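Local coordinates for protein arginyl-trna synthetase (Thermus thermophilus, PDB 1IQ0) that probably attaches L-arginine to its cognate tRNA(Arg) at the expense of ATP, as a monomeric class I aminoacyl-tRNA synthetase, at residues 236-241 with 319-324; 434-439 with 585-590. All coordinates share one frame; numbering follows the deposited sequence.

Contact 1: 236-241 with 319-324; sequences LLVWES and LRFRPY
Phe321, Tyr324 and Leu237 carry this contact. No hydrogen bond crosses it; apart from one backbone carbonyl, apolar side chains do the touching. Leu237 sets its CD2 methyl over the centre of the Tyr324 ring. The methyl lies 3.6 Å from the ring centroid and only 6° off the ring normal, a CH-pi contact in which all six ring carbons share. Tyr324 has CG anti to its own backbone N (chi1 179°), which places the ring beside this methyl. The same ring brings CE1 to the edge of the Trp239 indole, 4.3 Å from CZ2. Its hydroxyl reaches on to Asn217, where OH and ND2 are hydrogen-bonded. With alanine in place of Tyr324, the Leu237 methyl would probably lose the ring face it rests on, and Asn217 its hydroxyl partner.

Phe321 fills the other part of the interface. Its CG stands anti to its carbonyl carbon (chi1 -64°), and the CD2-CE2-CZ side of the ring meets strand 236-239. Val238 CG2 meets the ring at its edge, 4.0 Å from CZ. Leu236 CD2 comes obliquely to CE2, also at 4.0 Å. The carbonyl oxygen of Leu237 lies 3.6 Å from Phe321 CE2. Further along, Val238 turns its other methyl, CG1, to Leu319 CD2.

The two strands belong to the mixed sheet of the class I catalytic domain but are not neighbours in it. Strand 333-335 runs between them, antiparallel to 320-323 and parallel to 236-239. Helix 213-229 packs against Trp239 and Tyr324, and strand 141-149 borders 236-239 on its other side.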
ATOM      1  N   LEU A 236      13.310  -4.004  -7.824  1.00 23.16           N
ATOM      2  CA  LEU A 236      14.711  -4.045  -7.433  1.00 21.47           C
ATOM      3  C   LEU A 236      15.003  -4.740  -6.114  1.00 21.31           C
ATOM      4  O   LEU A 236      14.193  -4.748  -5.191  1.00 21.90           O
ATOM      5  CB  LEU A 236      15.254  -2.621  -7.326  1.00 20.79           C
ATOM      6  CG  LEU A 236      15.088  -1.664  -8.504  1.00 21.58           C
ATOM      7  CD1 LEU A 236      15.159  -0.226  -7.996  1.00 22.38           C
ATOM      8  CD2 LEU A 236      16.164  -1.940  -9.549  1.00 19.98           C
ATOM      9  N   LEU A 237      16.196  -5.303  -6.043  1.00 21.84           N
ATOM     10  CA  LEU A 237      16.694  -5.948  -4.843  1.00 21.94           C
ATOM     11  C   LEU A 237      17.993  -5.204  -4.578  1.00 20.48           C
ATOM     12  O   LEU A 237      18.761  -4.972  -5.499  1.00 21.91           O
ATOM     13  CB  LEU A 237      17.013  -7.418  -5.111  1.00 21.04           C
ATOM     14  CG  LEU A 237      16.153  -8.531  -4.507  1.00 24.02           C
ATOM     15  CD1 LEU A 237      14.681  -8.274  -4.709  1.00 17.15           C
ATOM     16  CD2 LEU A 237      16.576  -9.850  -5.139  1.00 20.87           C
ATOM     17  N   VAL A 238      18.217  -4.788  -3.340  1.00 20.78           N
ATOM     18  CA  VAL A 238      19.461  -4.132  -2.988  1.00 18.24           C
ATOM     19  C   VAL A 238      20.036  -4.872  -1.790  1.00 20.14           C
ATOM     20  O   VAL A 238      19.393  -4.974  -0.743  1.00 19.87           O
ATOM     21  CB  VAL A 238      19.269  -2.641  -2.631  1.00 15.33           C
ATOM     22  CG1 VAL A 238      20.555  -2.093  -2.045  1.00 10.14           C
ATOM     23  CG2 VAL A 238      18.919  -1.846  -3.888  1.00 12.46           C
ATOM     24  N   TRP A 239      21.247  -5.392  -1.961  1.00 20.47           N
ATOM     25  CA  TRP A 239      21.935  -6.144  -0.919  1.00 17.81           C
ATOM     26  C   TRP A 239      22.889  -5.278  -0.094  1.00 16.00           C
ATOM     27  O   TRP A 239      23.639  -4.459  -0.631  1.00 17.36           O
ATOM     28  CB  TRP A 239      22.713  -7.319  -1.550  1.00 14.57           C
ATOM     29  CG  TRP A 239      21.835  -8.316  -2.290  1.00 18.93           C
ATOM     30  CD1 TRP A 239      21.025  -8.057  -3.359  1.00 18.05           C
ATOM     31  CD2 TRP A 239      21.652  -9.707  -1.982  1.00 19.77           C
ATOM     32  NE1 TRP A 239      20.350  -9.191  -3.733  1.00 16.24           N
ATOM     33  CE2 TRP A 239      20.712 -10.220  -2.905  1.00 19.86           C
ATOM     34  CE3 TRP A 239      22.188 -10.568  -1.013  1.00 19.90           C
ATOM     35  CZ2 TRP A 239      20.292 -11.560  -2.891  1.00 19.68           C
ATOM     36  CZ3 TRP A 239      21.772 -11.904  -0.998  1.00 20.19           C
ATOM     37  CH2 TRP A 239      20.832 -12.384  -1.931  1.00 19.23           C
ATOM     38  N   GLU A 240      22.862  -5.470   1.222  1.00 15.09           N
ATOM     39  CA  GLU A 240      23.737  -4.733   2.118  1.00 19.12           C
ATOM     40  C   GLU A 240      25.208  -4.858   1.689  1.00 24.68           C
ATOM     41  O   GLU A 240      25.944  -3.866   1.691  1.00 24.21           O
ATOM     42  CB  GLU A 240      23.557  -5.243   3.554  1.00 14.97           C
ATOM     43  CG  GLU A 240      24.464  -4.572   4.587  1.00 16.68           C
ATOM     44  CD  GLU A 240      24.255  -3.067   4.671  1.00 23.56           C
ATOM     45  OE1 GLU A 240      23.106  -2.604   4.523  1.00 23.31           O
ATOM     46  OE2 GLU A 240      25.236  -2.344   4.903  1.00 19.09           O
ATOM     47  N   SER A 241      25.646  -6.065   1.327  1.00 17.38           N
ATOM     48  CA  SER A 241      27.039  -6.244   0.901  1.00 16.29           C
ATOM     49  C   SER A 241      27.378  -5.404  -0.332  1.00 17.07           C
ATOM     50  O   SER A 241      28.518  -4.966  -0.491  1.00 16.84           O
ATOM     51  CB  SER A 241      27.360  -7.725   0.642  1.00 18.57           C
ATOM     52  OG  SER A 241      26.501  -8.300  -0.319  1.00 20.45           O
ATOM     53  N   LEU A 319      25.959   1.841  -6.635  1.00 21.63           N
ATOM     54  CA  LEU A 319      25.282   0.558  -6.810  1.00 17.83           C
ATOM     55  C   LEU A 319      25.162   0.174  -8.291  1.00 19.43           C
ATOM     56  O   LEU A 319      24.870   1.020  -9.146  1.00 18.68           O
ATOM     57  CB  LEU A 319      23.892   0.633  -6.158  1.00 24.01           C
ATOM     58  CG  LEU A 319      23.578  -0.115  -4.849  1.00 29.49           C
ATOM     59  CD1 LEU A 319      24.837  -0.465  -4.085  1.00 28.80           C
ATOM     60  CD2 LEU A 319      22.635   0.736  -3.993  1.00 22.51           C
ATOM     61  N   ARG A 320      25.396  -1.105  -8.580  1.00 23.30           N
ATOM     62  CA  ARG A 320      25.321  -1.653  -9.933  1.00 22.44           C
ATOM     63  C   ARG A 320      24.297  -2.777  -9.953  1.00 21.89           C
ATOM     64  O   ARG A 320      24.187  -3.537  -8.987  1.00 18.16           O
ATOM     65  CB  ARG A 320      26.684  -2.194 -10.369  1.00 28.19           C
ATOM     66  CG  ARG A 320      27.716  -1.116 -10.593  1.00 36.04           C
ATOM     67  CD  ARG A 320      29.088  -1.689 -10.916  1.00 37.47           C
ATOM     68  NE  ARG A 320      30.034  -0.619 -11.203  1.00 45.54           N
ATOM     69  CZ  ARG A 320      30.015   0.118 -12.311  1.00 48.92           C
ATOM     70  NH1 ARG A 320      29.100  -0.107 -13.248  1.00 45.98           N
ATOM     71  NH2 ARG A 320      30.894   1.099 -12.473  1.00 48.00           N
ATOM     72  N   PHE A 321      23.573  -2.898 -11.062  1.00 26.41           N
ATOM     73  CA  PHE A 321      22.522  -3.900 -11.188  1.00 26.65           C
ATOM     74  C   PHE A 321      22.603  -4.841 -12.391  1.00 28.79           C
ATOM     75  O   PHE A 321      23.224  -4.528 -13.406  1.00 28.39           O
ATOM     76  CB  PHE A 321      21.160  -3.200 -11.212  1.00 19.31           C
ATOM     77  CG  PHE A 321      20.837  -2.474  -9.950  1.00 19.49           C
ATOM     78  CD1 PHE A 321      21.442  -1.262  -9.660  1.00 17.76           C
ATOM     79  CD2 PHE A 321      19.972  -3.035  -9.017  1.00 19.05           C
ATOM     80  CE1 PHE A 321      21.197  -0.621  -8.455  1.00 17.70           C
ATOM     81  CE2 PHE A 321      19.721  -2.402  -7.806  1.00 16.56           C
ATOM     82  CZ  PHE A 321      20.331  -1.197  -7.522  1.00 18.45           C
ATOM     83  N   ARG A 322      21.941  -5.989 -12.258  1.00 27.21           N
ATOM     84  CA  ARG A 322      21.879  -7.011 -13.298  1.00 28.07           C
ATOM     85  C   ARG A 322      20.612  -7.830 -13.042  1.00 26.82           C
ATOM     86  O   ARG A 322      19.955  -7.656 -12.014  1.00 26.99           O
ATOM     87  CB  ARG A 322      23.116  -7.922 -13.232  1.00 24.08           C
ATOM     88  CG  ARG A 322      23.205  -8.735 -11.953  1.00 28.62           C
ATOM     89  CD  ARG A 322      24.535  -9.484 -11.820  1.00 39.91           C
ATOM     90  NE  ARG A 322      24.699 -10.521 -12.832  1.00 44.09           N
ATOM     91  CZ  ARG A 322      25.440 -10.390 -13.927  1.00 46.73           C
ATOM     92  NH1 ARG A 322      26.096  -9.260 -14.157  1.00 48.01           N
ATOM     93  NH2 ARG A 322      25.520 -11.389 -14.797  1.00 46.70           N
ATOM     94  N   PRO A 323      20.243  -8.724 -13.975  1.00 35.61           N
ATOM     95  CA  PRO A 323      19.038  -9.538 -13.778  1.00 35.33           C
ATOM     96  C   PRO A 323      19.194 -10.489 -12.594  1.00 33.28           C
ATOM     97  O   PRO A 323      20.262 -11.059 -12.385  1.00 36.97           O
ATOM     98  CB  PRO A 323      18.904 -10.294 -15.105  1.00 29.96           C
ATOM     99  CG  PRO A 323      19.548  -9.365 -16.100  1.00 31.44           C
ATOM    100  CD  PRO A 323      20.776  -8.900 -15.339  1.00 34.81           C
ATOM    101  N   TYR A 324      18.129 -10.656 -11.819  1.00 25.19           N
ATOM    102  CA  TYR A 324      18.168 -11.554 -10.675  1.00 24.72           C
ATOM    103  C   TYR A 324      17.552 -12.881 -11.077  1.00 29.59           C
ATOM    104  O   TYR A 324      16.375 -12.942 -11.436  1.00 32.77           O
ATOM    105  CB  TYR A 324      17.387 -10.973  -9.497  1.00 21.85           C
ATOM    106  CG  TYR A 324      17.372 -11.877  -8.282  1.00 19.98           C
ATOM    107  CD1 TYR A 324      18.555 -12.199  -7.612  1.00 17.11           C
ATOM    108  CD2 TYR A 324      16.174 -12.415  -7.801  1.00 21.22           C
ATOM    109  CE1 TYR A 324      18.546 -13.027  -6.494  1.00 15.78           C
ATOM    110  CE2 TYR A 324      16.152 -13.245  -6.689  1.00 19.16           C
ATOM    111  CZ  TYR A 324      17.342 -13.547  -6.037  1.00 18.49           C
ATOM    112  OH  TYR A 324      17.325 -14.361  -4.926  1.00 21.82           O
TER

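Contact 2: 434-439 with 585-590; sequences ARMVAL and GIPAPE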
ATOM      1  N   ALA A 434     -10.153 -21.651  -4.804  1.00 31.39           N
ATOM      2  CA  ALA A 434      -9.818 -21.593  -3.384  1.00 32.20           C
ATOM      3  C   ALA A 434      -8.623 -20.664  -3.149  1.00 30.91           C
ATOM      4  O   ALA A 434      -8.604 -19.904  -2.182  1.00 29.28           O
ATOM      5  CB  ALA A 434      -9.510 -22.990  -2.854  1.00 19.44           C
ATOM      6  N   ARG A 435      -7.635 -20.726  -4.036  1.00 31.29           N
ATOM      7  CA  ARG A 435      -6.445 -19.882  -3.912  1.00 31.34           C
ATOM      8  C   ARG A 435      -6.826 -18.404  -3.952  1.00 31.30           C
ATOM      9  O   ARG A 435      -6.352 -17.602  -3.143  1.00 29.92           O
ATOM     10  CB  ARG A 435      -5.456 -20.173  -5.044  1.00 37.60           C
ATOM     11  CG  ARG A 435      -4.128 -19.415  -4.916  1.00 42.70           C
ATOM     12  CD  ARG A 435      -3.273 -19.551  -6.172  1.00 45.45           C
ATOM     13  NE  ARG A 435      -3.829 -18.803  -7.298  1.00 47.31           N
ATOM     14  CZ  ARG A 435      -3.837 -17.475  -7.383  1.00 50.57           C
ATOM     15  NH1 ARG A 435      -3.311 -16.740  -6.410  1.00 47.73           N
ATOM     16  NH2 ARG A 435      -4.383 -16.878  -8.436  1.00 51.24           N
ATOM     17  N   MET A 436      -7.687 -18.048  -4.900  1.00 29.13           N
ATOM     18  CA  MET A 436      -8.120 -16.668  -5.058  1.00 28.10           C
ATOM     19  C   MET A 436      -8.863 -16.160  -3.840  1.00 27.70           C
ATOM     20  O   MET A 436      -8.646 -15.029  -3.402  1.00 30.28           O
ATOM     21  CB  MET A 436      -9.008 -16.525  -6.294  1.00 38.73           C
ATOM     22  CG  MET A 436      -8.264 -16.732  -7.594  1.00 36.81           C
ATOM     23  SD  MET A 436      -9.209 -16.214  -9.035  1.00 43.77           S
ATOM     24  CE  MET A 436      -8.054 -16.652 -10.347  1.00 44.72           C
ATOM     25  N   VAL A 437      -9.743 -16.995  -3.293  1.00 26.13           N
ATOM     26  CA  VAL A 437     -10.516 -16.612  -2.120  1.00 25.49           C
ATOM     27  C   VAL A 437      -9.627 -16.442  -0.886  1.00 26.82           C
ATOM     28  O   VAL A 437      -9.784 -15.480  -0.132  1.00 27.39           O
ATOM     29  CB  VAL A 437     -11.619 -17.652  -1.829  1.00 28.05           C
ATOM     30  CG1 VAL A 437     -12.370 -17.287  -0.565  1.00 22.05           C
ATOM     31  CG2 VAL A 437     -12.577 -17.717  -3.010  1.00 28.35           C
ATOM     32  N   ALA A 438      -8.693 -17.369  -0.684  1.00 24.47           N
ATOM     33  CA  ALA A 438      -7.786 -17.295   0.458  1.00 22.03           C
ATOM     34  C   ALA A 438      -6.901 -16.052   0.341  1.00 19.28           C
ATOM     35  O   ALA A 438      -6.699 -15.332   1.318  1.00 22.57           O
ATOM     36  CB  ALA A 438      -6.920 -18.551   0.526  1.00 23.75           C
ATOM     37  N   LEU A 439      -6.385 -15.808  -0.864  1.00 21.47           N
ATOM     38  CA  LEU A 439      -5.529 -14.652  -1.124  1.00 24.54           C
ATOM     39  C   LEU A 439      -6.302 -13.354  -0.910  1.00 25.44           C
ATOM     40  O   LEU A 439      -5.773 -12.384  -0.355  1.00 25.64           O
ATOM     41  CB  LEU A 439      -4.996 -14.693  -2.564  1.00 29.91           C
ATOM     42  CG  LEU A 439      -4.114 -13.514  -2.994  1.00 27.44           C
ATOM     43  CD1 LEU A 439      -2.866 -13.462  -2.120  1.00 27.16           C
ATOM     44  CD2 LEU A 439      -3.733 -13.662  -4.457  1.00 24.12           C
ATOM     45  N   GLY A 585      -4.141  -5.998  -4.818  1.00 14.78           N
ATOM     46  CA  GLY A 585      -3.541  -7.298  -5.077  1.00 17.89           C
ATOM     47  C   GLY A 585      -4.498  -8.473  -4.966  1.00 22.17           C
ATOM     48  O   GLY A 585      -4.073  -9.614  -4.799  1.00 19.60           O
ATOM     49  N   ILE A 586      -5.794  -8.201  -5.078  1.00 21.87           N
ATOM     50  CA  ILE A 586      -6.798  -9.247  -4.956  1.00 20.72           C
ATOM     51  C   ILE A 586      -7.409  -9.654  -6.301  1.00 20.84           C
ATOM     52  O   ILE A 586      -7.868  -8.811  -7.065  1.00 22.11           O
ATOM     53  CB  ILE A 586      -7.919  -8.783  -3.998  1.00 22.88           C
ATOM     54  CG1 ILE A 586      -7.313  -8.478  -2.623  1.00 18.43           C
ATOM     55  CG2 ILE A 586      -9.008  -9.848  -3.899  1.00 23.45           C
ATOM     56  CD1 ILE A 586      -8.229  -7.725  -1.696  1.00 16.82           C
ATOM     57  N   PRO A 587      -7.396 -10.958  -6.617  1.00 23.42           N
ATOM     58  CA  PRO A 587      -7.974 -11.408  -7.886  1.00 22.71           C
ATOM     59  C   PRO A 587      -9.510 -11.342  -7.843  1.00 21.68           C
ATOM     60  O   PRO A 587     -10.109 -11.344  -6.766  1.00 20.99           O
ATOM     61  CB  PRO A 587      -7.434 -12.829  -8.022  1.00 29.80           C
ATOM     62  CG  PRO A 587      -7.295 -13.271  -6.595  1.00 29.38           C
ATOM     63  CD  PRO A 587      -6.698 -12.060  -5.935  1.00 31.12           C
ATOM     64  N   ALA A 588     -10.137 -11.270  -9.014  1.00 28.25           N
ATOM     65  CA  ALA A 588     -11.592 -11.169  -9.099  1.00 30.58           C
ATOM     66  C   ALA A 588     -12.225 -12.366  -9.796  1.00 33.76           C
ATOM     67  O   ALA A 588     -12.420 -12.351 -11.006  1.00 34.55           O
ATOM     68  CB  ALA A 588     -11.973  -9.892  -9.828  1.00 24.67           C
ATOM     69  N   PRO A 589     -12.564 -13.415  -9.031  1.00 34.53           N
ATOM     70  CA  PRO A 589     -13.182 -14.639  -9.556  1.00 37.32           C
ATOM     71  C   PRO A 589     -14.477 -14.337 -10.308  1.00 40.65           C
ATOM     72  O   PRO A 589     -15.324 -13.592  -9.815  1.00 41.55           O
ATOM     73  CB  PRO A 589     -13.442 -15.464  -8.296  1.00 42.37           C
ATOM     74  CG  PRO A 589     -12.408 -14.978  -7.337  1.00 41.70           C
ATOM     75  CD  PRO A 589     -12.418 -13.495  -7.567  1.00 40.40           C
ATOM     76  N   GLU A 590     -14.624 -14.907 -11.500  1.00 50.24           N
ATOM     77  CA  GLU A 590     -15.832 -14.695 -12.295  1.00 51.34           C
ATOM     78  C   GLU A 590     -16.927 -15.641 -11.822  1.00 50.81           C
ATOM     79  O   GLU A 590     -18.109 -15.292 -11.823  1.00 50.85           O
ATOM     80  CB  GLU A 590     -15.561 -14.952 -13.779  1.00 46.76           C
ATOM     81  CG  GLU A 590     -14.443 -14.118 -14.377  1.00 51.43           C
ATOM     82  CD  GLU A 590     -14.344 -14.280 -15.884  1.00 54.84           C
ATOM     83  OE1 GLU A 590     -14.572 -15.403 -16.377  1.00 57.68           O
ATOM     84  OE2 GLU A 590     -14.030 -13.288 -16.575  1.00 57.72           O
TER
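Gly585 meets Leu439 through its backbone: its carbonyl oxygen lies 4.1 Å from Leu439 CD2. That oxygen also accepts a hydrogen bond from Asn231 ND2. The glycine has a positive phi of 69° and is the C-prime residue of a Schellman motif. Ile586 N bonds back to Leu581 O, and Gly585 N to Asp582 O, so helix 562-583 ends here and the chain continues as an irregular tail. Ile586 packs its side chain on Arg443 and Phe444, further along helix 430-448.

Pro587 is the centre of the contact, and its ring is met by two side chains about one helical turn apart. Leu439 touches one part of it, with CD2 3.7 Å from Pro587 CD. Met436 crosses the ring obliquely, and its CB lies 3.7 Å from Pro587 CG. Met436 CG comes equally close to Pro587 CG. The contact thus joins two parts of the synthetase: helix 430-448, which belongs to the catalytic part of the chain, and the C-terminal tail of the DALR anticodon-binding domain. Helix 470-487 of the latter also takes part, since Gln474 NE2 is hydrogen-bonded to both Met436 O and Pro587 O. It ties the two backbones together where no direct hydrogen bond links the segments.

The CB of Ala588 points away from helix 430-448 and touches His477 on helix 470-487. Pro589 then brings the chain back to Met436. The methionine is extended beyond CG (chi2 -167°), which lays its sulfur between Pro587 CB and the ring of Pro589. SD lies 3.8 Å from Pro589 CG, and the two side chains slide past each other in opposite directions. Glu590 continues along helix 470-487, its side chain against His481 and its carbonyl oxygen bonded to Arg485 NH2.

In the fold
Contacts 1 and 2 are separate packing sites, one after the other along the chain. Their centres lie 32 Å apart and their nearest atoms about 17 Å apart, so neither touches the other. Contact 1 is internal to the catalytic domain, while contact 2 connects helix 430-448 with the end of the anticodon-binding domain. Asn231 lies on the chain between helix 213-229, which packs on contact 1, and strand 236-239, and it reaches contact 2 by its hydrogen bond to Gly585. A few residues of chain plus that bond thus connect the surroundings of the two sites. The predicted HIGH motif at 112-122, characteristic of class I synthetases, includes none of the residues of either contact.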